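Local coordinates for protein F420-reducing hydrogenase, subunit beta (Methanothermobacter marburgensis, PDB 4OMF) that probably passes electrons from its iron-sulfur cluster to its bound FAD and on to coenzyme F420, as the beta subunit of the F420-reducing hydrogenase, at residues C[16-24]-C[69-77]; C[142-153]-C[177-187]. All coordinates share one frame; numbering follows the deposited sequence.

Contact 1: C[16-24]-C[69-77]. With FAD (flavin-adenine dinucleotide), chain R.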
loop_
_atom_site.group_PDB
_atom_site.type_symbol
_atom_site.label_atom_id
_atom_site.label_comp_id
_atom_site.label_asym_id
_atom_site.label_seq_id
_atom_site.Cartn_x
_atom_site.Cartn_y
_atom_site.Cartn_z
ATOM N N ASP C 16 49.112 -1.952 -12.342
ATOM C CA ASP C 16 48.661 -3.249 -12.830
ATOM C C ASP C 16 48.146 -3.086 -14.249
ATOM O O ASP C 16 47.152 -2.420 -14.482
ATOM C CB ASP C 16 47.573 -3.817 -11.908
ATOM C CG ASP C 16 47.055 -5.191 -12.357
ATOM O OD1 ASP C 16 46.935 -5.453 -13.569
ATOM O OD2 ASP C 16 46.736 -6.014 -11.477
ATOM N N ARG C 17 48.810 -3.734 -15.193
ATOM C CA ARG C 17 48.420 -3.616 -16.584
ATOM C C ARG C 17 47.022 -4.179 -16.864
ATOM O O ARG C 17 46.310 -3.652 -17.711
ATOM C CB ARG C 17 49.461 -4.291 -17.476
ATOM C CG ARG C 17 50.770 -3.515 -17.540
ATOM C CD ARG C 17 51.538 -3.823 -18.814
ATOM N NE ARG C 17 52.824 -4.470 -18.554
ATOM C CZ ARG C 17 53.005 -5.789 -18.484
ATOM N NH1 ARG C 17 51.979 -6.620 -18.646
ATOM N NH2 ARG C 17 54.217 -6.279 -18.246
ATOM N N GLU C 18 46.618 -5.236 -16.173
ATOM C CA GLU C 18 45.245 -5.717 -16.346
ATOM C C GLU C 18 44.249 -4.638 -15.925
ATOM O O GLU C 18 43.241 -4.407 -16.602
ATOM C CB GLU C 18 44.990 -6.999 -15.548
ATOM C CG GLU C 18 45.780 -8.216 -16.009
ATOM C CD GLU C 18 45.324 -9.496 -15.310
ATOM O OE1 GLU C 18 44.228 -9.476 -14.696
ATOM O OE2 GLU C 18 46.055 -10.513 -15.371
ATOM N N ILE C 19 44.533 -3.966 -14.815
ATOM C CA ILE C 19 43.611 -2.957 -14.317
ATOM C C ILE C 19 43.648 -1.745 -15.247
ATOM O O ILE C 19 42.611 -1.167 -15.553
ATOM C CB ILE C 19 43.941 -2.572 -12.863
ATOM C CG1 ILE C 19 43.624 -3.762 -11.952
ATOM C CG2 ILE C 19 43.142 -1.348 -12.420
ATOM C CD1 ILE C 19 43.828 -3.508 -10.445
ATOM N N GLN C 20 44.837 -1.397 -15.731
ATOM C CA GLN C 20 44.973 -0.293 -16.685
ATOM C C GLN C 20 44.086 -0.492 -17.917
ATOM O O GLN C 20 43.432 0.440 -18.376
ATOM C CB GLN C 20 46.427 -0.138 -17.122
ATOM C CG GLN C 20 47.374 0.307 -16.000
ATOM C CD GLN C 20 48.803 0.520 -16.481
ATOM O OE1 GLN C 20 49.168 0.122 -17.591
ATOM N NE2 GLN C 20 49.620 1.150 -15.643
ATOM N N LYS C 21 44.048 -1.716 -18.427
ATOM C CA LYS C 21 43.240 -2.035 -19.605
ATOM C C LYS C 21 41.735 -1.877 -19.376
ATOM O O LYS C 21 40.992 -1.545 -20.304
ATOM C CB LYS C 21 43.518 -3.465 -20.069
ATOM C CG LYS C 21 44.903 -3.701 -20.643
ATOM C CD LYS C 21 44.975 -3.348 -22.120
ATOM C CE LYS C 21 46.180 -4.004 -22.789
ATOM N NZ LYS C 21 47.469 -3.646 -22.124
ATOM N N LEU C 22 41.283 -2.116 -18.147
ATOM C CA LEU C 22 39.853 -2.180 -17.866
ATOM C C LEU C 22 39.294 -0.882 -17.294
ATOM O O LEU C 22 38.096 -0.606 -17.399
ATOM C CB LEU C 22 39.564 -3.327 -16.891
ATOM C CG LEU C 22 39.873 -4.737 -17.420
ATOM C CD1 LEU C 22 39.881 -5.737 -16.269
ATOM C CD2 LEU C 22 38.856 -5.150 -18.479
ATOM N N ALA C 23 40.173 -0.081 -16.701
ATOM C CA ALA C 23 39.773 1.093 -15.911
ATOM C C ALA C 23 39.208 2.251 -16.714
ATOM O O ALA C 23 39.614 2.486 -17.854
ATOM C CB ALA C 23 40.967 1.593 -15.118
ATOM N N GLN C 24 38.296 3.001 -16.095
ATOM C CA GLN C 24 37.819 4.241 -16.699
ATOM C C GLN C 24 38.945 5.255 -16.845
ATOM O O GLN C 24 39.135 5.871 -17.905
ATOM C CB GLN C 24 36.694 4.856 -15.866
ATOM C CG GLN C 24 36.079 6.109 -16.504
ATOM C CD GLN C 24 35.172 5.750 -17.698
ATOM O OE1 GLN C 24 34.832 4.577 -17.908
ATOM N NE2 GLN C 24 34.783 6.756 -18.474
ATOM N N LYS C 69 37.413 -6.486 -10.969
ATOM C CA LYS C 69 37.828 -6.136 -12.322
ATOM C C LYS C 69 36.636 -6.148 -13.284
ATOM O O LYS C 69 36.545 -5.311 -14.180
ATOM C CB LYS C 69 38.902 -7.100 -12.813
ATOM C CG LYS C 69 40.258 -6.838 -12.201
ATOM C CD LYS C 69 41.291 -7.801 -12.736
ATOM C CE LYS C 69 42.575 -7.734 -11.928
ATOM N NZ LYS C 69 43.491 -8.861 -12.290
ATOM N N ALA C 70 35.722 -7.095 -13.100
ATOM C CA ALA C 70 34.539 -7.161 -13.977
ATOM C C ALA C 70 33.612 -5.948 -13.826
ATOM O O ALA C 70 32.765 -5.686 -14.704
ATOM C CB ALA C 70 33.753 -8.448 -13.719
ATOM N N ALA C 71 33.774 -5.205 -12.731
ATOM C CA ALA C 71 32.949 -4.032 -12.461
ATOM C C ALA C 71 33.631 -2.715 -12.901
ATOM O O ALA C 71 33.020 -1.641 -12.845
ATOM C CB ALA C 71 32.601 -3.959 -10.977
ATOM N N ALA C 72 34.885 -2.800 -13.335
ATOM C CA ALA C 72 35.661 -1.608 -13.679
ATOM C C ALA C 72 35.031 -0.863 -14.849
ATOM O O ALA C 72 34.310 -1.466 -15.669
ATOM C CB ALA C 72 37.096 -1.984 -14.003
ATOM N N GLY C 73 35.294 0.445 -14.933
ATOM C CA GLY C 73 34.743 1.253 -16.016
ATOM C C GLY C 73 33.459 1.941 -15.570
ATOM O O GLY C 73 32.708 1.384 -14.773
ATOM N N THR C 74 33.204 3.137 -16.087
ATOM C CA THR C 74 32.030 3.918 -15.690
ATOM C C THR C 74 30.780 3.648 -16.534
ATOM O O THR C 74 30.843 3.520 -17.743
ATOM C CB THR C 74 32.322 5.429 -15.767
ATOM O OG1 THR C 74 33.456 5.728 -14.953
ATOM C CG2 THR C 74 31.130 6.251 -15.274
ATOM N N LYS C 75 29.643 3.586 -15.864
ATOM C CA LYS C 75 28.348 3.575 -16.527
ATOM C C LYS C 75 27.599 4.822 -16.080
ATOM O O LYS C 75 27.344 4.970 -14.894
ATOM C CB LYS C 75 27.561 2.309 -16.173
ATOM C CG LYS C 75 28.278 1.000 -16.573
ATOM C CD LYS C 75 29.189 0.532 -15.442
ATOM C CE LYS C 75 30.091 -0.609 -15.874
ATOM N NZ LYS C 75 31.015 -1.058 -14.758
ATOM N N TYR C 76 27.264 5.726 -17.007
ATOM C CA TYR C 76 26.619 6.972 -16.589
ATOM C C TYR C 76 25.103 6.813 -16.456
ATOM O O TYR C 76 24.338 7.545 -17.081
ATOM C CB TYR C 76 26.951 8.116 -17.551
ATOM C CG TYR C 76 28.428 8.438 -17.576
ATOM C CD1 TYR C 76 29.054 9.030 -16.470
ATOM C CD2 TYR C 76 29.199 8.160 -18.701
ATOM C CE1 TYR C 76 30.406 9.323 -16.487
ATOM C CE2 TYR C 76 30.557 8.446 -18.725
ATOM C CZ TYR C 76 31.155 9.028 -17.618
ATOM O OH TYR C 76 32.499 9.303 -17.656
ATOM N N THR C 77 24.689 5.838 -15.645
ATOM C CA THR C 77 23.290 5.683 -15.284
ATOM C C THR C 77 23.224 5.087 -13.882
ATOM O O THR C 77 24.256 4.909 -13.196
ATOM C CB THR C 77 22.508 4.829 -16.320
ATOM O OG1 THR C 77 21.098 4.857 -16.021
ATOM C CG2 THR C 77 22.983 3.389 -16.319
HETATM P PA FAD R . 37.707 1.813 -12.212
HETATM O O1A FAD R . 37.325 1.995 -13.658
HETATM O O2A FAD R . 38.848 0.948 -11.764
HETATM O O5B FAD R . 36.408 1.299 -11.445
HETATM C C5B FAD R . 35.238 2.115 -11.594
HETATM C C4B FAD R . 34.329 1.834 -10.395
HETATM O O4B FAD R . 33.177 2.675 -10.476
HETATM C C3B FAD R . 33.854 0.387 -10.423
HETATM O O3B FAD R . 34.028 -0.251 -9.148
HETATM C C2B FAD R . 32.369 0.517 -10.734
HETATM O O2B FAD R . 31.617 -0.504 -10.060
HETATM C C1B FAD R . 32.015 1.902 -10.225
HETATM N N9A FAD R . 30.872 2.443 -10.981
HETATM C C8A FAD R . 30.788 2.536 -12.320
HETATM N N7A FAD R . 29.610 3.093 -12.687
HETATM C C5A FAD R . 28.932 3.361 -11.537
HETATM C C6A FAD R . 27.608 3.934 -11.201
HETATM N N6A FAD R . 26.743 4.334 -12.170
HETATM N N1A FAD R . 27.304 4.044 -9.898
HETATM C C2A FAD R . 28.128 3.621 -8.915
HETATM N N3A FAD R . 29.346 3.076 -9.142
HETATM C C4A FAD R . 29.775 2.932 -10.421
HETATM N N1 FAD R . 34.556 11.739 -12.809
HETATM C C2 FAD R . 34.913 13.085 -12.773
HETATM O O2 FAD R . 36.123 13.386 -12.787
HETATM N N3 FAD R . 33.914 14.049 -12.770
HETATM C C4 FAD R . 32.581 13.692 -12.749
HETATM O O4 FAD R . 31.714 14.592 -12.706
HETATM C C4X FAD R . 32.243 12.464 -13.433
HETATM N N5 FAD R . 30.790 12.159 -13.502
HETATM C C5X FAD R . 30.474 10.823 -12.980
HETATM C C6 FAD R . 29.104 10.510 -12.968
HETATM C C7 FAD R . 28.691 9.199 -12.700
HETATM C C7M FAD R . 27.209 8.852 -12.672
HETATM C C8 FAD R . 29.665 8.229 -12.470
HETATM C C8M FAD R . 29.347 6.775 -12.175
HETATM C C9 FAD R . 31.043 8.534 -12.495
HETATM C C9A FAD R . 31.461 9.823 -12.845
HETATM N N10 FAD R . 32.837 10.164 -12.775
HETATM C C10 FAD R . 33.273 11.411 -13.186
HETATM C "C1'" FAD R . 33.870 9.270 -12.216
HETATM C "C2'" FAD R . 34.598 8.441 -13.242
HETATM O "O2'" FAD R . 33.971 8.332 -14.437
HETATM C "C3'" FAD R . 35.147 7.325 -12.722
HETATM O "O3'" FAD R . 34.241 6.369 -12.402
HETATM C "C4'" FAD R . 36.247 7.517 -11.692
HETATM O "O4'" FAD R . 37.290 8.392 -12.172
HETATM C "C5'" FAD R . 36.836 6.170 -11.260
HETATM O "O5'" FAD R . 37.692 5.673 -12.277
HETATM P P FAD R . 38.775 4.537 -11.966
HETATM O O1P FAD R . 39.535 4.986 -10.738
HETATM O O2P FAD R . 39.556 4.231 -13.211
HETATM O O3P FAD R . 37.842 3.278 -11.526
HETATM O O HOH W 1 32.912 3.310 -19.625
#

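Contact 2: C[142-153]-C[177-187]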
loop_
_atom_site.group_PDB
_atom_site.type_symbol
_atom_site.label_atom_id
_atom_site.label_comp_id
_atom_site.label_asym_id
_atom_site.label_seq_id
_atom_site.Cartn_x
_atom_site.Cartn_y
_atom_site.Cartn_z
ATOM N N SER C 142 17.745 8.149 -21.312
ATOM C CA SER C 142 18.518 9.298 -21.754
ATOM C C SER C 142 19.812 8.839 -22.402
ATOM O O SER C 142 20.189 9.355 -23.441
ATOM C CB SER C 142 18.818 10.243 -20.589
ATOM O OG SER C 142 17.635 10.942 -20.247
ATOM N N LEU C 143 20.491 7.861 -21.804
ATOM C CA LEU C 143 21.682 7.315 -22.480
ATOM C C LEU C 143 21.323 6.779 -23.857
ATOM O O LEU C 143 22.047 7.008 -24.828
ATOM C CB LEU C 143 22.347 6.223 -21.656
ATOM C CG LEU C 143 23.054 6.640 -20.374
ATOM C CD1 LEU C 143 23.841 5.431 -19.828
ATOM C CD2 LEU C 143 23.976 7.818 -20.645
ATOM N N GLN C 144 20.186 6.093 -23.957
ATOM C CA GLN C 144 19.748 5.595 -25.254
ATOM C C GLN C 144 19.511 6.719 -26.256
ATOM O O GLN C 144 19.845 6.575 -27.433
ATOM C CB GLN C 144 18.476 4.748 -25.101
ATOM C CG GLN C 144 18.749 3.360 -24.567
ATOM C CD GLN C 144 17.478 2.609 -24.276
ATOM O OE1 GLN C 144 16.537 3.177 -23.723
ATOM N NE2 GLN C 144 17.429 1.325 -24.659
ATOM N N THR C 145 18.925 7.828 -25.807
ATOM C CA THR C 145 18.752 8.980 -26.697
ATOM C C THR C 145 20.108 9.472 -27.216
ATOM O O THR C 145 20.263 9.706 -28.410
ATOM C CB THR C 145 18.035 10.161 -26.012
ATOM O OG1 THR C 145 16.707 9.764 -25.643
ATOM C CG2 THR C 145 17.929 11.357 -26.986
ATOM N N PHE C 146 21.087 9.591 -26.322
ATOM C CA PHE C 146 22.416 10.025 -26.741
ATOM C C PHE C 146 22.989 9.060 -27.769
ATOM O O PHE C 146 23.450 9.475 -28.829
ATOM C CB PHE C 146 23.385 10.124 -25.552
ATOM C CG PHE C 146 22.900 11.010 -24.428
ATOM C CD1 PHE C 146 23.424 10.876 -23.157
ATOM C CD2 PHE C 146 21.939 11.980 -24.647
ATOM C CE1 PHE C 146 22.983 11.683 -22.115
ATOM C CE2 PHE C 146 21.492 12.776 -23.609
ATOM C CZ PHE C 146 22.016 12.631 -22.348
ATOM N N ILE C 147 22.939 7.766 -27.446
ATOM C CA ILE C 147 23.723 6.743 -28.159
ATOM C C ILE C 147 22.986 6.137 -29.359
ATOM O O ILE C 147 23.556 6.019 -30.439
ATOM C CB ILE C 147 24.136 5.621 -27.171
ATOM C CG1 ILE C 147 25.185 6.163 -26.192
ATOM C CG2 ILE C 147 24.632 4.373 -27.913
ATOM C CD1 ILE C 147 25.358 5.339 -24.928
ATOM N N CYS C 148 21.717 5.780 -29.165
ATOM C CA CYS C 148 20.941 5.131 -30.216
ATOM C C CYS C 148 20.298 6.108 -31.190
ATOM O O CYS C 148 20.104 5.775 -32.358
ATOM C CB CYS C 148 19.858 4.236 -29.610
ATOM S SG CYS C 148 20.469 2.992 -28.466
ATOM N N GLU C 149 19.949 7.297 -30.709
ATOM C CA GLU C 149 19.210 8.248 -31.537
ATOM C C GLU C 149 20.154 9.329 -32.066
ATOM O O GLU C 149 20.334 9.436 -33.273
ATOM C CB GLU C 149 18.052 8.873 -30.753
ATOM C CG GLU C 149 17.136 7.838 -30.104
ATOM C CD GLU C 149 16.313 7.036 -31.108
ATOM O OE1 GLU C 149 16.016 5.866 -30.813
ATOM O OE2 GLU C 149 15.939 7.573 -32.171
ATOM N N LYS C 150 20.761 10.120 -31.180
ATOM C CA LYS C 150 21.617 11.206 -31.658
ATOM C C LYS C 150 22.861 10.704 -32.404
ATOM O O LYS C 150 23.201 11.210 -33.480
ATOM C CB LYS C 150 22.043 12.104 -30.497
ATOM C CG LYS C 150 20.883 12.885 -29.880
ATOM C CD LYS C 150 21.320 13.648 -28.656
ATOM C CE LYS C 150 20.354 14.775 -28.319
ATOM N NZ LYS C 150 20.525 15.969 -29.219
ATOM N N LEU C 151 23.555 9.722 -31.839
ATOM C CA LEU C 151 24.823 9.286 -32.431
ATOM C C LEU C 151 24.644 8.139 -33.436
ATOM O O LEU C 151 25.582 7.764 -34.135
ATOM C CB LEU C 151 25.811 8.877 -31.336
ATOM C CG LEU C 151 26.259 10.044 -30.443
ATOM C CD1 LEU C 151 27.192 9.592 -29.333
ATOM C CD2 LEU C 151 26.925 11.131 -31.306
ATOM N N GLY C 152 23.447 7.572 -33.495
ATOM C CA GLY C 152 23.148 6.586 -34.520
ATOM C C GLY C 152 23.873 5.250 -34.424
ATOM O O GLY C 152 24.138 4.599 -35.442
ATOM N N VAL C 153 24.227 4.832 -33.217
ATOM C CA VAL C 153 24.682 3.450 -33.056
ATOM C C VAL C 153 23.711 2.747 -32.105
ATOM O O VAL C 153 22.505 2.980 -32.189
ATOM C CB VAL C 153 26.158 3.373 -32.573
ATOM C CG1 VAL C 153 27.073 3.866 -33.700
ATOM C CG2 VAL C 153 26.381 4.208 -31.310
ATOM N N LEU C 177 32.800 8.764 -31.106
ATOM C CA LEU C 177 31.672 9.648 -31.411
ATOM C C LEU C 177 31.412 10.577 -30.237
ATOM O O LEU C 177 31.512 10.162 -29.080
ATOM C CB LEU C 177 30.405 8.830 -31.705
ATOM C CG LEU C 177 30.557 7.744 -32.765
ATOM C CD1 LEU C 177 29.352 6.822 -32.765
ATOM C CD2 LEU C 177 30.713 8.404 -34.119
ATOM N N THR C 178 31.061 11.827 -30.511
ATOM C CA THR C 178 30.836 12.755 -29.400
ATOM C C THR C 178 29.607 13.637 -29.585
ATOM O O THR C 178 29.117 13.842 -30.704
ATOM C CB THR C 178 32.058 13.688 -29.173
ATOM O OG1 THR C 178 32.224 14.537 -30.314
ATOM C CG2 THR C 178 33.341 12.886 -28.967
ATOM N N LEU C 179 29.138 14.156 -28.457
ATOM C CA LEU C 179 28.088 15.159 -28.373
ATOM C C LEU C 179 28.604 16.278 -27.472
ATOM O O LEU C 179 29.317 16.002 -26.507
ATOM C CB LEU C 179 26.797 14.582 -27.767
ATOM C CG LEU C 179 25.970 13.564 -28.527
ATOM C CD1 LEU C 179 24.852 13.039 -27.624
ATOM C CD2 LEU C 179 25.392 14.165 -29.805
ATOM N N PRO C 180 28.232 17.534 -27.761
ATOM C CA PRO C 180 28.533 18.585 -26.775
ATOM C C PRO C 180 27.829 18.279 -25.464
ATOM O O PRO C 180 26.667 17.857 -25.470
ATOM C CB PRO C 180 27.974 19.865 -27.420
ATOM C CG PRO C 180 27.804 19.523 -28.895
ATOM C CD PRO C 180 27.539 18.049 -28.957
ATOM N N LEU C 181 28.510 18.461 -24.346
ATOM C CA LEU C 181 27.910 18.068 -23.078
ATOM C C LEU C 181 26.664 18.909 -22.784
ATOM O O LEU C 181 25.706 18.427 -22.179
ATOM C CB LEU C 181 28.934 18.201 -21.956
ATOM C CG LEU C 181 28.652 17.474 -20.652
ATOM C CD1 LEU C 181 28.440 15.995 -20.892
ATOM C CD2 LEU C 181 29.830 17.711 -19.717
ATOM N N LYS C 182 26.657 20.166 -23.225
ATOM C CA LYS C 182 25.482 20.994 -22.980
ATOM C C LYS C 182 24.250 20.403 -23.670
ATOM O O LYS C 182 23.118 20.702 -23.295
ATOM C CB LYS C 182 25.703 22.438 -23.439
ATOM C CG LYS C 182 25.446 22.707 -24.908
ATOM C CD LYS C 182 25.672 24.193 -25.218
ATOM C CE LYS C 182 25.303 24.539 -26.660
ATOM N NZ LYS C 182 25.511 25.989 -26.969
ATOM N N GLU C 183 24.470 19.559 -24.672
ATOM C CA GLU C 183 23.362 18.914 -25.359
ATOM C C GLU C 183 22.680 17.868 -24.456
ATOM O O GLU C 183 21.570 17.423 -24.752
ATOM C CB GLU C 183 23.863 18.280 -26.659
ATOM C CG GLU C 183 22.794 17.911 -27.659
ATOM C CD GLU C 183 23.370 17.649 -29.040
ATOM O OE1 GLU C 183 24.296 18.379 -29.445
ATOM O OE2 GLU C 183 22.903 16.708 -29.710
ATOM N N THR C 184 23.327 17.481 -23.358
ATOM C CA THR C 184 22.732 16.487 -22.467
ATOM C C THR C 184 21.912 17.157 -21.368
ATOM O O THR C 184 21.245 16.483 -20.605
ATOM C CB THR C 184 23.810 15.591 -21.800
ATOM O OG1 THR C 184 24.582 16.377 -20.878
ATOM C CG2 THR C 184 24.736 15.000 -22.860
ATOM N N HIS C 185 22.006 18.484 -21.259
ATOM C CA HIS C 185 21.204 19.242 -20.292
ATOM C C HIS C 185 19.709 19.022 -20.432
ATOM O O HIS C 185 19.142 19.178 -21.517
ATOM C CB HIS C 185 21.488 20.748 -20.421
ATOM C CG HIS C 185 22.873 21.133 -20.008
ATOM N ND1 HIS C 185 23.746 20.248 -19.416
ATOM C CD2 HIS C 185 23.540 22.308 -20.109
ATOM C CE1 HIS C 185 24.891 20.858 -19.166
ATOM N NE2 HIS C 185 24.791 22.109 -19.578
ATOM N N GLY C 186 19.054 18.687 -19.329
ATOM C CA GLY C 186 17.632 18.431 -19.385
ATOM C C GLY C 186 17.344 16.951 -19.507
ATOM O O GLY C 186 16.205 16.538 -19.347
ATOM N N TYR C 187 18.368 16.149 -19.796
ATOM C CA TYR C 187 18.181 14.700 -19.863
ATOM C C TYR C 187 18.598 13.985 -18.572
ATOM O O TYR C 187 18.296 12.802 -18.398
ATOM C CB TYR C 187 18.965 14.102 -21.033
ATOM C CG TYR C 187 18.444 14.457 -22.400
ATOM C CD1 TYR C 187 17.503 13.644 -23.051
ATOM C CD2 TYR C 187 18.911 15.594 -23.071
ATOM C CE1 TYR C 187 17.044 13.954 -24.327
ATOM C CE2 TYR C 187 18.440 15.913 -24.350
ATOM C CZ TYR C 187 17.511 15.081 -24.965
ATOM O OH TYR C 187 17.051 15.411 -26.224
HETATM O O HOH W 2 18.306 17.138 -27.778
#

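Contact 1: C[16-24]-C[69-77]
Gln-24 and Gly-73 bring the two backbones together, their CA atoms 4.3 Å apart just past helices 17-22 and 65-70, and both amides point at one FAD phosphate oxygen. Gln-24 N meets FAD O1A almost straight on, at 173°, and Gly-73 N reaches the same O1A at 2.9 Å. Beyond this pinch the side chain of Gln-24 crosses Thr-74 at about a right angle. With CG anti to the backbone N (chi1 -176°) and a bend at chi2, its amide oxygen OE1 turns back to take Thr-74 N at 2.8 Å, the donor standing above the carbonyl plane; its NE2 is held by Met-161 O. Thr-74 in turn hydrogen-bonds FAD O2' through OG1, while its CG2 lies over one face of the Tyr-76 ring and also touches the flavin at C9. The adenine is hydrogen-bonded by backbone atoms: Lys-75 N gives to FAD N7A, and FAD N6A gives to Lys-75 O and, weakly, to Thr-77 O. At the outer end the extended Lys-69 chain runs past Leu-22 CD1 and Ile-19 CG1 to place NZ 2.6 Å from Glu-18 OE1, a salt bridge entering above the carboxylate plane. The chemistry is that of a dinucleotide site: two backbone N-H groups probably offset part of the phosphate's negative charge, and the Gln-24 side-chain amide probably acts as a second-shell group, steadying the backbone of Thr-74.

Contact 2: C[142-153]-C[177-187]
Lys-150 NZ is gripped by Glu-183 OE2 at 2.5 Å, in a salt bridge on the anti side of the carboxylate, and by a water that also bonds Tyr-187 OH. The setting is an alpha/beta packing: helix 140-150 lies against edge strand 176-180 of a three-stranded antiparallel sheet and the 3-10 turn that follows it. A bend at chi4 (-77°) swings NZ toward the acid, while CD of the same lysine rests on Leu-179 CD1. With the long chain cut back to an alanine, Glu-183 would probably lose its charge partner in this contact, and a gap would open beside Leu-179 CD1. Leu-151 CD2 meets Leu-179 CD2 at 3.7 Å, and Val-153 CG1 touches Leu-177 CD1. Deeper in, the Phe-146 ring turns its edge to the face of Tyr-187, a T-shaped pair with planes at 75°. Thr-184 CG2 makes a CH-pi contact over one face of Phe-146, and Ser-142 O lies over the opposite face. Tyr-187 OH also bonds an acidic side chain of another protein chain, so this corner faces a subunit interface. In the first turn of helix 140-150, Ser-142 OG donates to Tyr-187 O at 2.7 Å, tilted 16° from the carbonyl plane.

How the contacts relate
From the N terminus, contact 1 closes first: the chain leaves strand 8-14, runs through helix 17-22, helix 28-39 and the hairpin of strands 44-51 and 56-62, and returns to 16-24 by way of helix 65-70. Contact 2 opens later and closes a shorter excursion, helix 140-150 to the end of the three-stranded sheet, so the two loops follow in series and neither nest nor cross. Their centres are about 22 Å apart, yet they meet at a seam: Leu-143 CD1 of contact 2 packs on Tyr-76 O at 3.5 Å and on Thr-77 CB. The FAD-binding segment 69-77 thus abuts helix 140-150, which also packs against the small sheet.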